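Long-range contacts in hypothetical protein (Shewanella oneidensis, PDB 2OTM), which is of unknown function but belongs to the YjgF-like family and is a putative endoribonuclease of the L-PSP type: residues B[43-48]-B[140-145]; B[98-103]-B[132-137]. All coordinates share one frame; numbering follows the deposited sequence.

In the fold
Both interactions are buried and lie in one YjgF-like domain, with centres about 14 Å apart, yet they are built differently. Interaction 2 is buried pairing at the edge of the main sheet: strand 131-136, outermost within the chain, runs beside strand 92-100, joined to it by backbone hydrogen bonds, and is packed against by neighbouring subunits. Interaction 1 joins the region of the small 45-46/49-50 hairpin to the loop that leads from strand 131-136 into strand 146-153; no hydrogen bond spans it, and aromatic and aliphatic side chains do the work. The two meet where Leu-145 O probably accepts a hydrogen bond from Asn-101 N and Met-140 packs on Val-99 and Asn-101. Each also touches the second subunit.

Interaction 1 (B[43-48]-B[140-145]); sequences FPYLQG and MPLNSL
Phe-43 and Ser-144 mark the closest backbone approach, with CA atoms 7.1 Å apart, too far for sheet pairing, and no hydrogen bond crosses between 43-48 and 140-145. Pro-44 centres an inverse gamma turn leading into strand 45-46, while the loop 140-145 folds back on itself through Asn-143 N to Met-140 O and Ser-144 N to Pro-141 O.

The Phe-43 ring spans the distance between the two segments. Its CG lies anti to the carbonyl carbon (chi1 -66°), which sends the ring to the loop with its rim leading: Phe-43 CZ meets Pro-141 CB at 3.9 Å, Phe-43 CD2 lies 3.7 Å from Ser-144 CB, and both partners sit in the ring plane. Leu-142 CD1 stands 4.3 Å above the plane of the Phe-43 ring, displaced toward its rim.

This packing lies within the YjgF-like domain, where the loop returns the chain to strand 146-153; Leu-147 of that strand and Leu-50 of the hairpin also touch Phe-43, and Pro-141 packs on His-109 of the second subunit.

Leu-142 CD1 meets Tyr-45 as well, lying 3.2 Å from its OH, and the two side chains cross at about a right angle. Ser-144 OG, anti to its own N (chi1 -172°), comes within 3.3 Å of Pro-44 CD, although its hydrogen-bond partner is Cys-146 O.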
ATOM      1  N   PHE B  43      12.458  -5.733   8.520  1.00 20.15           N
ATOM      2  CA  PHE B  43      13.055  -6.932   7.937  1.00 20.29           C
ATOM      3  C   PHE B  43      13.242  -8.014   8.992  1.00 19.05           C
ATOM      4  O   PHE B  43      13.319  -7.718  10.208  1.00 19.67           O
ATOM      5  CB  PHE B  43      14.446  -6.574   7.431  1.00 21.85           C
ATOM      6  CG  PHE B  43      14.452  -5.610   6.287  1.00 18.92           C
ATOM      7  CD1 PHE B  43      14.447  -4.230   6.514  1.00 26.31           C
ATOM      8  CD2 PHE B  43      14.488  -6.067   4.981  1.00 24.50           C
ATOM      9  CE1 PHE B  43      14.453  -3.338   5.447  1.00 30.30           C
ATOM     10  CE2 PHE B  43      14.487  -5.177   3.916  1.00 27.93           C
ATOM     11  CZ  PHE B  43      14.466  -3.811   4.148  1.00 28.41           C
ATOM     12  N   PRO B  44      13.407  -9.261   8.553  1.00 20.27           N
ATOM     13  CA  PRO B  44      13.671 -10.352   9.469  1.00 20.16           C
ATOM     14  C   PRO B  44      15.151 -10.471   9.879  1.00 20.40           C
ATOM     15  O   PRO B  44      15.897 -11.346   9.405  1.00 20.55           O
ATOM     16  CB  PRO B  44      13.175 -11.584   8.701  1.00 21.85           C
ATOM     17  CG  PRO B  44      13.410 -11.269   7.307  1.00 19.49           C
ATOM     18  CD  PRO B  44      13.291  -9.741   7.162  1.00 18.61           C
ATOM     19  N   TYR B  45      15.542  -9.561  10.754  1.00 20.63           N
ATOM     20  CA  TYR B  45      16.865  -9.482  11.312  1.00 22.64           C
ATOM     21  C   TYR B  45      16.934 -10.201  12.624  1.00 24.39           C
ATOM     22  O   TYR B  45      16.040 -10.089  13.448  1.00 22.02           O
ATOM     23  CB  TYR B  45      17.237  -8.038  11.644  1.00 24.63           C
ATOM     24  CG  TYR B  45      17.656  -7.195  10.472  1.00 22.90           C
ATOM     25  CD1 TYR B  45      18.827  -7.470   9.784  1.00 26.78           C
ATOM     26  CD2 TYR B  45      16.931  -6.064  10.105  1.00 24.45           C
ATOM     27  CE1 TYR B  45      19.233  -6.697   8.720  1.00 28.86           C
ATOM     28  CE2 TYR B  45      17.335  -5.279   9.029  1.00 26.88           C
ATOM     29  CZ  TYR B  45      18.490  -5.612   8.345  1.00 28.07           C
ATOM     30  OH  TYR B  45      18.916  -4.835   7.311  1.00 30.84           O
ATOM     31  N   LEU B  46      18.041 -10.899  12.840  1.00 25.80           N
ATOM     32  CA  LEU B  46      18.314 -11.491  14.121  1.00 27.22           C
ATOM     33  C   LEU B  46      19.795 -11.249  14.396  1.00 29.38           C
ATOM     34  O   LEU B  46      20.636 -11.602  13.577  1.00 27.72           O
ATOM     35  CB  LEU B  46      18.013 -12.979  14.059  1.00 31.46           C
ATOM     36  CG  LEU B  46      18.376 -13.820  15.294  1.00 32.45           C
ATOM     37  CD1 LEU B  46      17.449 -13.525  16.470  1.00 32.09           C
ATOM     38  CD2 LEU B  46      18.366 -15.310  14.926  1.00 39.15           C
ATOM     39  N   GLN B  47      20.091 -10.611  15.518  1.00 32.56           N
ATOM     40  CA  GLN B  47      21.465 -10.257  15.864  1.00 36.44           C
ATOM     41  C   GLN B  47      22.159  -9.513  14.723  1.00 35.46           C
ATOM     42  O   GLN B  47      23.300  -9.808  14.383  1.00 35.58           O
ATOM     43  CB  GLN B  47      22.245 -11.531  16.192  1.00 37.87           C
ATOM     44  CG  GLN B  47      21.688 -12.321  17.361  1.00 45.85           C
ATOM     45  CD  GLN B  47      21.890 -11.606  18.681  1.00 59.27           C
ATOM     46  OE1 GLN B  47      22.740 -10.708  18.797  1.00 68.69           O
ATOM     47  NE2 GLN B  47      21.111 -11.994  19.688  1.00 68.06           N
ATOM     48  N   GLY B  48      21.447  -8.575  14.115  1.00 34.24           N
ATOM     49  CA  GLY B  48      21.997  -7.761  13.047  1.00 33.49           C
ATOM     50  C   GLY B  48      22.181  -8.461  11.717  1.00 33.05           C
ATOM     51  O   GLY B  48      22.691  -7.852  10.778  1.00 34.24           O
HETATM   52  N   MSE B 140      13.399  -7.476  -3.964  1.00 19.09           N
HETATM   53  CA  MSE B 140      13.250  -6.969  -2.597  1.00 20.13           C
HETATM   54  C   MSE B 140      14.502  -6.247  -2.126  1.00 19.98           C
HETATM   55  O   MSE B 140      15.600  -6.641  -2.485  1.00 20.94           O
HETATM   56  CB  MSE B 140      12.970  -8.138  -1.627  1.00 20.06           C
HETATM   57  CG  MSE B 140      11.772  -8.944  -1.946  1.00 21.61           C
HETATM   58 SE   MSE B 140      10.118  -8.003  -1.558  0.75 17.63          SE
HETATM   59  CE  MSE B 140      10.148  -8.238   0.385  1.00 18.59           C
ATOM     60  N   PRO B 141      14.348  -5.276  -1.211  1.00 19.55           N
ATOM     61  CA  PRO B 141      15.549  -4.626  -0.693  1.00 20.60           C
ATOM     62  C   PRO B 141      16.359  -5.661   0.051  1.00 20.98           C
ATOM     63  O   PRO B 141      15.759  -6.499   0.746  1.00 20.10           O
ATOM     64  CB  PRO B 141      14.988  -3.558   0.259  1.00 20.94           C
ATOM     65  CG  PRO B 141      13.543  -3.382  -0.152  1.00 25.69           C
ATOM     66  CD  PRO B 141      13.147  -4.783  -0.527  1.00 19.60           C
ATOM     67  N   LEU B 142      17.675  -5.653  -0.151  1.00 19.50           N
ATOM     68  CA  LEU B 142      18.602  -6.585   0.478  1.00 20.68           C
ATOM     69  C   LEU B 142      18.312  -8.048   0.100  1.00 20.96           C
ATOM     70  O   LEU B 142      18.798  -8.951   0.766  1.00 20.67           O
ATOM     71  CB  LEU B 142      18.587  -6.420   2.021  1.00 22.39           C
ATOM     72  CG  LEU B 142      18.858  -5.013   2.624  1.00 25.24           C
ATOM     73  CD1 LEU B 142      18.770  -5.012   4.145  1.00 27.40           C
ATOM     74  CD2 LEU B 142      20.215  -4.524   2.213  1.00 28.19           C
ATOM     75  N   ASN B 143      17.526  -8.276  -0.955  1.00 21.07           N
ATOM     76  CA  ASN B 143      17.067  -9.611  -1.291  0.70 21.08           C
ATOM     77  C   ASN B 143      16.348 -10.304  -0.150  1.00 21.06           C
ATOM     78  O   ASN B 143      16.328 -11.556  -0.077  1.00 19.76           O
ATOM     79  CB  ASN B 143      18.227 -10.464  -1.793  0.70 22.56           C
ATOM     80  CG  ASN B 143      17.777 -11.761  -2.439  0.70 24.11           C
ATOM     81  OD1 ASN B 143      16.705 -11.842  -3.072  0.70 25.25           O
ATOM     82  ND2 ASN B 143      18.602 -12.800  -2.286  0.70 21.33           N
ATOM     83  N   SER B 144      15.724  -9.510   0.721  1.00 18.68           N
ATOM     84  CA  SER B 144      14.948 -10.050   1.814  1.00 19.02           C
ATOM     85  C   SER B 144      13.795 -10.910   1.314  1.00 20.89           C
ATOM     86  O   SER B 144      13.172 -10.628   0.302  1.00 20.23           O
ATOM     87  CB  SER B 144      14.394  -8.924   2.682  1.00 18.99           C
ATOM     88  OG  SER B 144      13.780  -9.415   3.878  1.00 19.35           O
ATOM     89  N   LEU B 145      13.479 -11.973   2.039  1.00 19.54           N
ATOM     90  CA  LEU B 145      12.294 -12.757   1.716  1.00 17.46           C
ATOM     91  C   LEU B 145      11.017 -11.956   1.961  1.00 20.08           C
ATOM     92  O   LEU B 145      10.026 -12.130   1.252  1.00 19.57           O
ATOM     93  CB  LEU B 145      12.270 -14.025   2.535  1.00 19.54           C
ATOM     94  CG  LEU B 145      11.029 -14.890   2.449  1.00 17.63           C
ATOM     95  CD1 LEU B 145      10.872 -15.436   1.023  1.00 18.72           C
ATOM     96  CD2 LEU B 145      11.240 -15.977   3.460  1.00 17.37           C
TER

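Interaction 2 (B[98-103]-B[132-137]); sequences GVLNVH and RMIWTN. With ACT (acetate ion), chain I.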
ATOM      1  N   GLY B  98       2.211  -6.514   4.444  1.00 18.14           N
ATOM      2  CA  GLY B  98       3.367  -7.373   4.230  1.00 17.38           C
ATOM      3  C   GLY B  98       3.649  -7.625   2.771  1.00 18.19           C
ATOM      4  O   GLY B  98       2.715  -7.777   1.984  1.00 18.31           O
ATOM      5  N   VAL B  99       4.933  -7.695   2.434  1.00 16.33           N
ATOM      6  CA  VAL B  99       5.418  -7.996   1.108  1.00 16.46           C
ATOM      7  C   VAL B  99       6.321  -9.216   1.196  1.00 18.05           C
ATOM      8  O   VAL B  99       7.186  -9.294   2.100  1.00 19.71           O
ATOM      9  CB  VAL B  99       6.300  -6.856   0.519  1.00 17.48           C
ATOM     10  CG1 VAL B  99       6.575  -7.111  -0.940  1.00 18.38           C
ATOM     11  CG2 VAL B  99       5.661  -5.476   0.704  1.00 18.31           C
ATOM     12  N   LEU B 100       6.144 -10.131   0.257  1.00 17.71           N
ATOM     13  CA  LEU B 100       6.992 -11.312   0.126  1.00 17.11           C
ATOM     14  C   LEU B 100       7.484 -11.470  -1.277  1.00 18.28           C
ATOM     15  O   LEU B 100       6.788 -11.123  -2.222  1.00 18.76           O
ATOM     16  CB  LEU B 100       6.230 -12.586   0.532  1.00 17.40           C
ATOM     17  CG  LEU B 100       5.831 -12.668   2.021  1.00 22.26           C
ATOM     18  CD1 LEU B 100       4.389 -12.281   2.241  1.00 31.01           C
ATOM     19  CD2 LEU B 100       6.075 -14.045   2.594  1.00 29.02           C
ATOM     20  N   ASN B 101       8.668 -12.058  -1.428  1.00 17.91           N
ATOM     21  CA  ASN B 101       9.118 -12.511  -2.744  1.00 19.39           C
ATOM     22  C   ASN B 101       8.719 -13.976  -2.862  1.00 19.00           C
ATOM     23  O   ASN B 101       9.143 -14.788  -2.027  1.00 18.63           O
ATOM     24  CB  ASN B 101      10.639 -12.376  -2.881  1.00 17.92           C
ATOM     25  CG  ASN B 101      11.115 -12.672  -4.290  1.00 20.26           C
ATOM     26  OD1 ASN B 101      10.321 -13.057  -5.168  1.00 20.28           O
ATOM     27  ND2 ASN B 101      12.405 -12.512  -4.514  1.00 23.25           N
ATOM     28  N   VAL B 102       7.870 -14.295  -3.864  1.00 19.32           N
ATOM     29  CA  VAL B 102       7.210 -15.604  -3.951  1.00 18.38           C
ATOM     30  C   VAL B 102       7.384 -16.152  -5.371  1.00 20.05           C
ATOM     31  O   VAL B 102       7.176 -15.456  -6.362  1.00 19.22           O
ATOM     32  CB  VAL B 102       5.685 -15.497  -3.566  1.00 17.84           C
ATOM     33  CG1 VAL B 102       5.000 -16.865  -3.592  1.00 17.19           C
ATOM     34  CG2 VAL B 102       5.537 -14.866  -2.185  1.00 13.40           C
ATOM     35  N   HIS B 103       7.795 -17.414  -5.447  1.00 19.83           N
ATOM     36  CA  HIS B 103       7.919 -18.107  -6.720  1.00 22.31           C
ATOM     37  C   HIS B 103       6.530 -18.461  -7.287  1.00 21.63           C
ATOM     38  O   HIS B 103       5.612 -18.719  -6.546  1.00 20.56           O
ATOM     39  CB  HIS B 103       8.690 -19.381  -6.486  1.00 22.61           C
ATOM     40  CG  HIS B 103       9.067 -20.068  -7.746  1.00 24.15           C
ATOM     41  ND1 HIS B 103       8.337 -21.109  -8.264  1.00 29.16           N
ATOM     42  CD2 HIS B 103      10.069 -19.826  -8.621  1.00 28.75           C
ATOM     43  CE1 HIS B 103       8.897 -21.510  -9.391  1.00 34.94           C
ATOM     44  NE2 HIS B 103       9.952 -20.750  -9.632  1.00 27.61           N
ATOM     45  N   ARG B 132      -5.450  -6.460   7.036  1.00 18.99           N
ATOM     46  CA  ARG B 132      -4.144  -6.608   6.429  1.00 18.71           C
ATOM     47  C   ARG B 132      -4.174  -6.552   4.920  1.00 20.00           C
ATOM     48  O   ARG B 132      -5.240  -6.786   4.292  1.00 19.46           O
ATOM     49  CB  ARG B 132      -3.440  -7.884   6.937  1.00 21.70           C
ATOM     50  CG  ARG B 132      -3.581  -9.116   6.094  1.00 19.52           C
ATOM     51  CD  ARG B 132      -2.817 -10.274   6.745  1.00 21.14           C
ATOM     52  NE  ARG B 132      -2.914 -11.439   5.896  1.00 20.03           N
ATOM     53  CZ  ARG B 132      -2.597 -12.681   6.236  1.00 20.28           C
ATOM     54  NH1 ARG B 132      -2.121 -12.973   7.434  1.00 19.88           N
ATOM     55  NH2 ARG B 132      -2.747 -13.631   5.336  1.00 21.85           N
HETATM   56  N   MSE B 133      -3.014  -6.163   4.380  1.00 19.23           N
HETATM   57  CA  MSE B 133      -2.729  -6.183   2.946  1.00 19.81           C
HETATM   58  C   MSE B 133      -1.562  -7.108   2.712  1.00 19.05           C
HETATM   59  O   MSE B 133      -0.645  -7.242   3.541  1.00 18.65           O
HETATM   60  CB  MSE B 133      -2.357  -4.779   2.430  1.00 18.25           C
HETATM   61  CG  MSE B 133      -3.356  -3.706   2.727  1.00 22.78           C
HETATM   62 SE   MSE B 133      -2.942  -2.055   1.681  0.75 22.45          SE
HETATM   63  CE  MSE B 133      -3.517  -2.536  -0.086  1.00 19.37           C
ATOM     64  N   ILE B 134      -1.562  -7.754   1.554  1.00 17.82           N
ATOM     65  CA  ILE B 134      -0.470  -8.641   1.226  1.00 17.68           C
ATOM     66  C   ILE B 134      -0.085  -8.382  -0.228  1.00 19.10           C
ATOM     67  O   ILE B 134      -0.957  -8.147  -1.076  1.00 17.32           O
ATOM     68  CB  ILE B 134      -0.870 -10.123   1.413  1.00 18.29           C
ATOM     69  CG1 ILE B 134       0.365 -10.992   1.287  1.00 20.06           C
ATOM     70  CG2 ILE B 134      -1.949 -10.524   0.349  1.00 16.16           C
ATOM     71  CD1 ILE B 134       0.204 -12.433   1.854  1.00 23.09           C
ATOM     72  N   TRP B 135       1.225  -8.366  -0.493  1.00 18.77           N
ATOM     73  CA  TRP B 135       1.732  -8.225  -1.868  1.00 18.60           C
ATOM     74  C   TRP B 135       2.875  -9.207  -2.095  1.00 17.87           C
ATOM     75  O   TRP B 135       3.531  -9.616  -1.153  1.00 17.95           O
ATOM     76  CB  TRP B 135       2.332  -6.832  -2.142  1.00 18.47           C
ATOM     77  CG  TRP B 135       1.420  -5.641  -2.013  1.00 20.81           C
ATOM     78  CD1 TRP B 135       0.542  -5.135  -2.930  1.00 19.11           C
ATOM     79  CD2 TRP B 135       1.337  -4.805  -0.875  1.00 22.90           C
ATOM     80  NE1 TRP B 135      -0.079  -3.996  -2.431  1.00 20.25           N
ATOM     81  CE2 TRP B 135       0.389  -3.783  -1.162  1.00 22.10           C
ATOM     82  CE3 TRP B 135       1.969  -4.822   0.363  1.00 20.88           C
ATOM     83  CZ2 TRP B 135       0.102  -2.780  -0.268  1.00 24.48           C
ATOM     84  CZ3 TRP B 135       1.680  -3.829   1.255  1.00 24.19           C
ATOM     85  CH2 TRP B 135       0.741  -2.820   0.941  1.00 25.82           C
ATOM     86  N   THR B 136       3.067  -9.590  -3.360  1.00 16.83           N
ATOM     87  CA  THR B 136       4.276 -10.216  -3.754  1.00 16.73           C
ATOM     88  C   THR B 136       5.005  -9.270  -4.681  1.00 17.16           C
ATOM     89  O   THR B 136       4.395  -8.656  -5.580  1.00 17.28           O
ATOM     90  CB  THR B 136       4.051 -11.591  -4.435  1.00 16.88           C
ATOM     91  OG1 THR B 136       3.241 -11.419  -5.598  1.00 18.58           O
ATOM     92  CG2 THR B 136       3.349 -12.549  -3.457  1.00 16.28           C
ATOM     93  N   ASN B 137       6.315  -9.184  -4.517  1.00 16.91           N
ATOM     94  CA  ASN B 137       7.137  -8.367  -5.411  1.00 16.43           C
ATOM     95  C   ASN B 137       8.318  -9.189  -5.887  1.00 18.20           C
ATOM     96  O   ASN B 137       8.832 -10.036  -5.133  1.00 19.32           O
ATOM     97  CB  ASN B 137       7.730  -7.158  -4.680  1.00 17.64           C
ATOM     98  CG  ASN B 137       6.730  -6.049  -4.337  1.00 18.31           C
ATOM     99  OD1 ASN B 137       7.152  -5.074  -3.703  1.00 18.74           O
ATOM    100  ND2 ASN B 137       5.438  -6.164  -4.722  1.00 20.34           N
TER
HETATM  101  C   ACT I 155      -4.522 -12.037   2.555  1.00 22.85           C
HETATM  102  O   ACT I 155      -4.267 -11.011   3.272  1.00 19.41           O
HETATM  103  OXT ACT I 155      -3.947 -13.123   2.851  1.00 21.37           O
HETATM  104  CH3 ACT I 155      -5.467 -12.012   1.383  1.00 17.70           C
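Gly-98, Val-99 and Leu-100 pair with Ile-134, Trp-135 and Thr-136 in parallel register, the short strand axes 4.7 Å apart and inclined by 20°. Four backbone hydrogen bonds bind them: Gly-98 N to Met-133 O, Trp-135 N to Gly-98 O, Leu-100 N to Trp-135 O and, past the last bridge, Asn-137 N to Leu-100 O. CA-H...O contacts supplement the ladder; Thr-136 CA lies 3.1 Å from Leu-100 O.

Side chains meet on both faces. On that of Val-99 and Trp-135, Val-99 CG2 lies 3.8 Å from Trp-135 CE3, the two side chains meeting at a slant. In a methyl-amide contact, Val-99 CG1 also lies against the Asn-137 side chain, 3.5 Å from its OD1. On the opposite face Leu-100 CD1 approaches Ile-134 CD1. Beyond the end of strand 92-100, Val-102 CG2 presses on Thr-136 CG2 at 3.4 Å, tighter than usual for two methyls.

The strands are the arms of a beta-alpha-beta crossover through helix 109-124, which packs on the Leu-100, Ile-134 and Thr-136 face. Strand 131-136 also borders other subunits of the trimer: Trp-135 makes edge-to-face stacks with its counterparts in the second and third.

Among polar side chains, Asn-137 ND2 donates to Thr-136 O at 2.8 Å from above the carbonyl plane, while its OD1 accepts from Thr-136 N of the second subunit. Arg-132, extended from CG to NE, presents the edge of its guanidinium to an acetate, probably from the crystallisation liquor. Arg-132 NE bonds to acetate O at 3.0 Å (169°). Arg-132 NH2 bonds to acetate OXT at 2.8 Å and is likewise nearly straight, while NH1 forms a salt bridge with Asp-114.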